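Local coordinates for putative peptidyl-arginine deiminase family protein (Campylobacter jejuni subsp. jejuni serotype O:2, PDB 6B10) that probably hydrolyses agmatine to N-carbamoylputrescine as an agmatine deiminase, a step of polyamine biosynthesis leading to putrescine, at residues Phe275-Lys286 and Leu301-Arg312. Numbering follows the deposited sequence.
Sequences FINNALIVPFYK and LPNHKIIGVDAR. With PO4 (phosphate ion), chain D.
Strands 279-284 and 305-310 pair in parallel from Ala-279 with Lys-305 to Phe-284 with Asp-310, and seven backbone hydrogen bonds run from Lys-305 N to Asn-278 O through to Ala-311 N to Phe-284 O. Helix 289-300 links them as a beta-alpha-beta unit and covers the face bearing Leu-280, Val-282 and Ile-306. There Leu-280 CB lies beside Ile-306 CG1 (4.0 Å). With its CG anti to the backbone N (chi1 174°), Leu-280 also brings CD2 within 3.5 Å of Leu-301 CD1. On the other face Ile-281 CG2 meets Val-309 CG2 at 3.6 Å, and Val-50 of helix 37-52 packs here.

Gly-308 CA sits over the centre of the Phe-284 ring, 3.5 Å from its centroid, in a CH-pi contact.

At one end Phe-275 turns its edge to the face of His-304, planes at 69°. His-304 ND1 donates to O2 of a phosphate ion (2.8 Å), probably from the crystallisation liquor, and a water joins NE2 to Ile-276 O. At the other end Arg-312 grips the Asp-310 carboxylate side-on, NE to OD1 (3.0 Å) and NH2 to OD2 (2.9 Å). Lys-286 lays CG over the guanidinium face, and its NZ adds a long salt bridge across to Asp-310 OD2 (3.8 Å). The backbone ladder is thus the main link, with apolar packing on both faces and polar contacts at both ends.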
# COMPACT_ATOMS: atom_id res chain seq x y z
N PHE A 275 4.20 1.40 -6.44
CA PHE A 275 4.42 2.14 -7.68
C PHE A 275 4.68 3.60 -7.35
O PHE A 275 4.05 4.17 -6.45
CB PHE A 275 3.20 2.07 -8.59
CG PHE A 275 3.10 0.81 -9.40
CD1 PHE A 275 3.86 0.65 -10.56
CD2 PHE A 275 2.21 -0.19 -9.04
CE1 PHE A 275 3.75 -0.50 -11.32
CE2 PHE A 275 2.09 -1.35 -9.81
CZ PHE A 275 2.86 -1.50 -10.95
N ILE A 276 5.64 4.18 -8.07
CA ILE A 276 5.92 5.61 -8.05
C ILE A 276 6.20 6.01 -9.48
O ILE A 276 6.22 5.16 -10.37
CB ILE A 276 7.12 5.94 -7.14
CG1 ILE A 276 8.36 5.16 -7.58
CG2 ILE A 276 6.77 5.64 -5.69
CD1 ILE A 276 9.65 5.67 -6.98
N ASN A 277 6.42 7.30 -9.72
CA ASN A 277 6.62 7.76 -11.09
C ASN A 277 7.81 7.06 -11.74
O ASN A 277 8.94 7.14 -11.24
CB ASN A 277 6.80 9.27 -11.11
CG ASN A 277 5.56 10.00 -10.67
OD1 ASN A 277 4.47 9.42 -10.61
ND2 ASN A 277 5.70 11.29 -10.36
N ASN A 278 7.54 6.34 -12.84
CA ASN A 278 8.56 5.66 -13.63
C ASN A 278 9.27 4.50 -12.93
O ASN A 278 10.26 3.99 -13.44
CB ASN A 278 9.60 6.66 -14.15
CG ASN A 278 8.98 7.74 -15.01
OD1 ASN A 278 8.97 8.91 -14.64
ND2 ASN A 278 8.44 7.34 -16.14
N ALA A 279 8.75 4.06 -11.79
CA ALA A 279 9.39 2.98 -11.07
C ALA A 279 8.43 2.16 -10.22
O ALA A 279 7.34 2.61 -9.87
CB ALA A 279 10.52 3.53 -10.21
N LEU A 280 8.87 0.95 -9.93
CA LEU A 280 8.19 0.04 -9.03
C LEU A 280 9.21 -0.40 -8.00
O LEU A 280 10.21 -1.03 -8.33
CB LEU A 280 7.66 -1.17 -9.80
CG LEU A 280 7.04 -2.27 -8.93
CD1 LEU A 280 5.85 -1.76 -8.14
CD2 LEU A 280 6.65 -3.47 -9.77
N ILE A 281 8.96 -0.07 -6.74
CA ILE A 281 9.90 -0.38 -5.68
C ILE A 281 9.45 -1.68 -5.02
O ILE A 281 8.36 -1.75 -4.46
CB ILE A 281 9.98 0.75 -4.63
CG1 ILE A 281 10.07 2.13 -5.30
CG2 ILE A 281 11.17 0.52 -3.70
CD1 ILE A 281 11.23 2.30 -6.26
N VAL A 282 10.29 -2.70 -5.09
CA VAL A 282 9.92 -4.04 -4.61
C VAL A 282 10.72 -4.41 -3.36
O VAL A 282 11.90 -4.10 -3.27
CB VAL A 282 10.09 -5.13 -5.71
CG1 VAL A 282 9.22 -4.80 -6.92
CG2 VAL A 282 11.54 -5.27 -6.16
N PRO A 283 10.07 -5.08 -2.40
CA PRO A 283 10.83 -5.53 -1.24
C PRO A 283 11.77 -6.68 -1.58
O PRO A 283 11.38 -7.61 -2.30
CB PRO A 283 9.74 -5.99 -0.25
CG PRO A 283 8.53 -6.26 -1.08
CD PRO A 283 8.65 -5.47 -2.34
N PHE A 284 13.01 -6.58 -1.11
CA PHE A 284 13.99 -7.65 -1.19
C PHE A 284 14.19 -8.19 0.23
O PHE A 284 14.13 -7.43 1.21
CB PHE A 284 15.32 -7.12 -1.75
CG PHE A 284 15.44 -7.19 -3.26
CD1 PHE A 284 14.33 -7.36 -4.09
CD2 PHE A 284 16.69 -7.05 -3.86
CE1 PHE A 284 14.48 -7.41 -5.47
CE2 PHE A 284 16.84 -7.09 -5.24
CZ PHE A 284 15.74 -7.27 -6.05
N TYR A 285 14.41 -9.50 0.34
CA TYR A 285 14.57 -10.17 1.63
C TYR A 285 15.87 -10.99 1.72
O TYR A 285 16.05 -11.78 2.65
CB TYR A 285 13.35 -11.05 1.90
CG TYR A 285 12.04 -10.29 1.91
CD1 TYR A 285 11.75 -9.37 2.93
CD2 TYR A 285 11.08 -10.49 0.91
CE1 TYR A 285 10.55 -8.67 2.94
CE2 TYR A 285 9.87 -9.80 0.92
CZ TYR A 285 9.61 -8.89 1.94
OH TYR A 285 8.41 -8.19 1.96
N LYS A 286 16.77 -10.77 0.76
CA LYS A 286 18.03 -11.51 0.65
C LYS A 286 17.80 -13.01 0.46
O LYS A 286 18.35 -13.85 1.17
CB LYS A 286 18.96 -11.22 1.84
CG LYS A 286 19.23 -9.74 2.08
CD LYS A 286 19.85 -9.06 0.86
CE LYS A 286 20.24 -7.62 1.12
NZ LYS A 286 21.26 -7.47 2.20
N LEU A 301 6.57 -5.04 -16.98
CA LEU A 301 6.38 -3.60 -16.88
C LEU A 301 7.48 -2.85 -17.65
O LEU A 301 8.34 -2.20 -17.05
CB LEU A 301 6.37 -3.20 -15.41
CG LEU A 301 5.26 -3.85 -14.58
CD1 LEU A 301 5.56 -3.69 -13.10
CD2 LEU A 301 3.91 -3.25 -14.92
N PRO A 302 7.41 -2.88 -19.00
CA PRO A 302 8.51 -2.38 -19.85
C PRO A 302 8.86 -0.90 -19.74
O PRO A 302 9.88 -0.50 -20.28
CB PRO A 302 8.01 -2.68 -21.28
CG PRO A 302 6.90 -3.66 -21.13
CD PRO A 302 6.27 -3.33 -19.81
N ASN A 303 8.02 -0.10 -19.09
CA ASN A 303 8.27 1.33 -18.93
C ASN A 303 8.51 1.75 -17.49
O ASN A 303 8.38 2.91 -17.14
CB ASN A 303 7.10 2.14 -19.52
CG ASN A 303 6.86 1.82 -20.98
OD1 ASN A 303 5.77 1.41 -21.36
ND2 ASN A 303 7.88 2.00 -21.81
N HIS A 304 8.86 0.79 -16.64
CA HIS A 304 9.18 1.06 -15.25
C HIS A 304 10.57 0.53 -14.93
O HIS A 304 11.00 -0.48 -15.48
CB HIS A 304 8.17 0.38 -14.33
CG HIS A 304 6.88 1.13 -14.19
ND1 HIS A 304 5.84 0.99 -15.08
CD2 HIS A 304 6.47 2.04 -13.27
CE1 HIS A 304 4.84 1.77 -14.71
NE2 HIS A 304 5.20 2.42 -13.61
N LYS A 305 11.27 1.23 -14.05
CA LYS A 305 12.47 0.69 -13.45
C LYS A 305 12.04 -0.05 -12.19
O LYS A 305 11.34 0.51 -11.35
CB LYS A 305 13.46 1.81 -13.10
CG LYS A 305 13.71 2.83 -14.21
CD LYS A 305 14.25 2.19 -15.47
CE LYS A 305 14.69 3.27 -16.46
NZ LYS A 305 14.97 2.72 -17.81
N ILE A 306 12.42 -1.31 -12.07
CA ILE A 306 12.07 -2.12 -10.89
C ILE A 306 13.29 -2.12 -9.97
O ILE A 306 14.37 -2.53 -10.37
CB ILE A 306 11.66 -3.56 -11.28
CG1 ILE A 306 10.18 -3.62 -11.68
CG2 ILE A 306 11.85 -4.52 -10.11
CD1 ILE A 306 9.78 -2.73 -12.85
N ILE A 307 13.11 -1.64 -8.74
CA ILE A 307 14.24 -1.46 -7.82
C ILE A 307 13.98 -2.16 -6.50
O ILE A 307 13.00 -1.87 -5.82
CB ILE A 307 14.54 0.04 -7.58
CG1 ILE A 307 14.94 0.72 -8.89
CG2 ILE A 307 15.66 0.22 -6.55
CD1 ILE A 307 14.84 2.23 -8.83
N GLY A 308 14.88 -3.06 -6.12
CA GLY A 308 14.74 -3.81 -4.88
C GLY A 308 15.27 -3.03 -3.69
O GLY A 308 16.36 -2.48 -3.75
N VAL A 309 14.51 -3.00 -2.61
CA VAL A 309 14.95 -2.35 -1.37
C VAL A 309 14.82 -3.36 -0.25
O VAL A 309 13.77 -3.96 -0.05
CB VAL A 309 14.08 -1.12 -1.04
CG1 VAL A 309 14.34 -0.64 0.37
CG2 VAL A 309 14.35 -0.00 -2.05
N ASP A 310 15.92 -3.57 0.47
CA ASP A 310 15.98 -4.50 1.58
C ASP A 310 14.88 -4.16 2.57
O ASP A 310 14.90 -3.09 3.17
CB ASP A 310 17.36 -4.41 2.23
CG ASP A 310 17.57 -5.42 3.34
OD1 ASP A 310 16.67 -6.24 3.62
OD2 ASP A 310 18.66 -5.39 3.95
N ALA A 311 13.92 -5.06 2.74
CA ALA A 311 12.73 -4.80 3.56
C ALA A 311 12.66 -5.63 4.84
O ALA A 311 11.64 -5.62 5.53
CB ALA A 311 11.47 -5.03 2.73
N ARG A 312 13.74 -6.33 5.16
CA ARG A 312 13.75 -7.28 6.29
C ARG A 312 13.41 -6.64 7.63
O ARG A 312 12.65 -7.20 8.41
CB ARG A 312 15.11 -7.96 6.39
CG ARG A 312 15.38 -8.93 5.25
CD ARG A 312 16.77 -9.52 5.37
NE ARG A 312 17.78 -8.48 5.25
CZ ARG A 312 19.06 -8.62 5.60
NH1 ARG A 312 19.50 -9.76 6.10
NH2 ARG A 312 19.89 -7.61 5.44
P PO4 D . 4.28 -0.24 -18.02
O1 PO4 D . 3.29 -1.30 -17.61
O2 PO4 D . 5.63 -0.50 -17.40
O3 PO4 D . 3.75 1.10 -17.56
O4 PO4 D . 4.43 -0.21 -19.52
O HOH W 1 4.13 4.14 -11.77
O HOH W 2 11.25 4.43 -16.27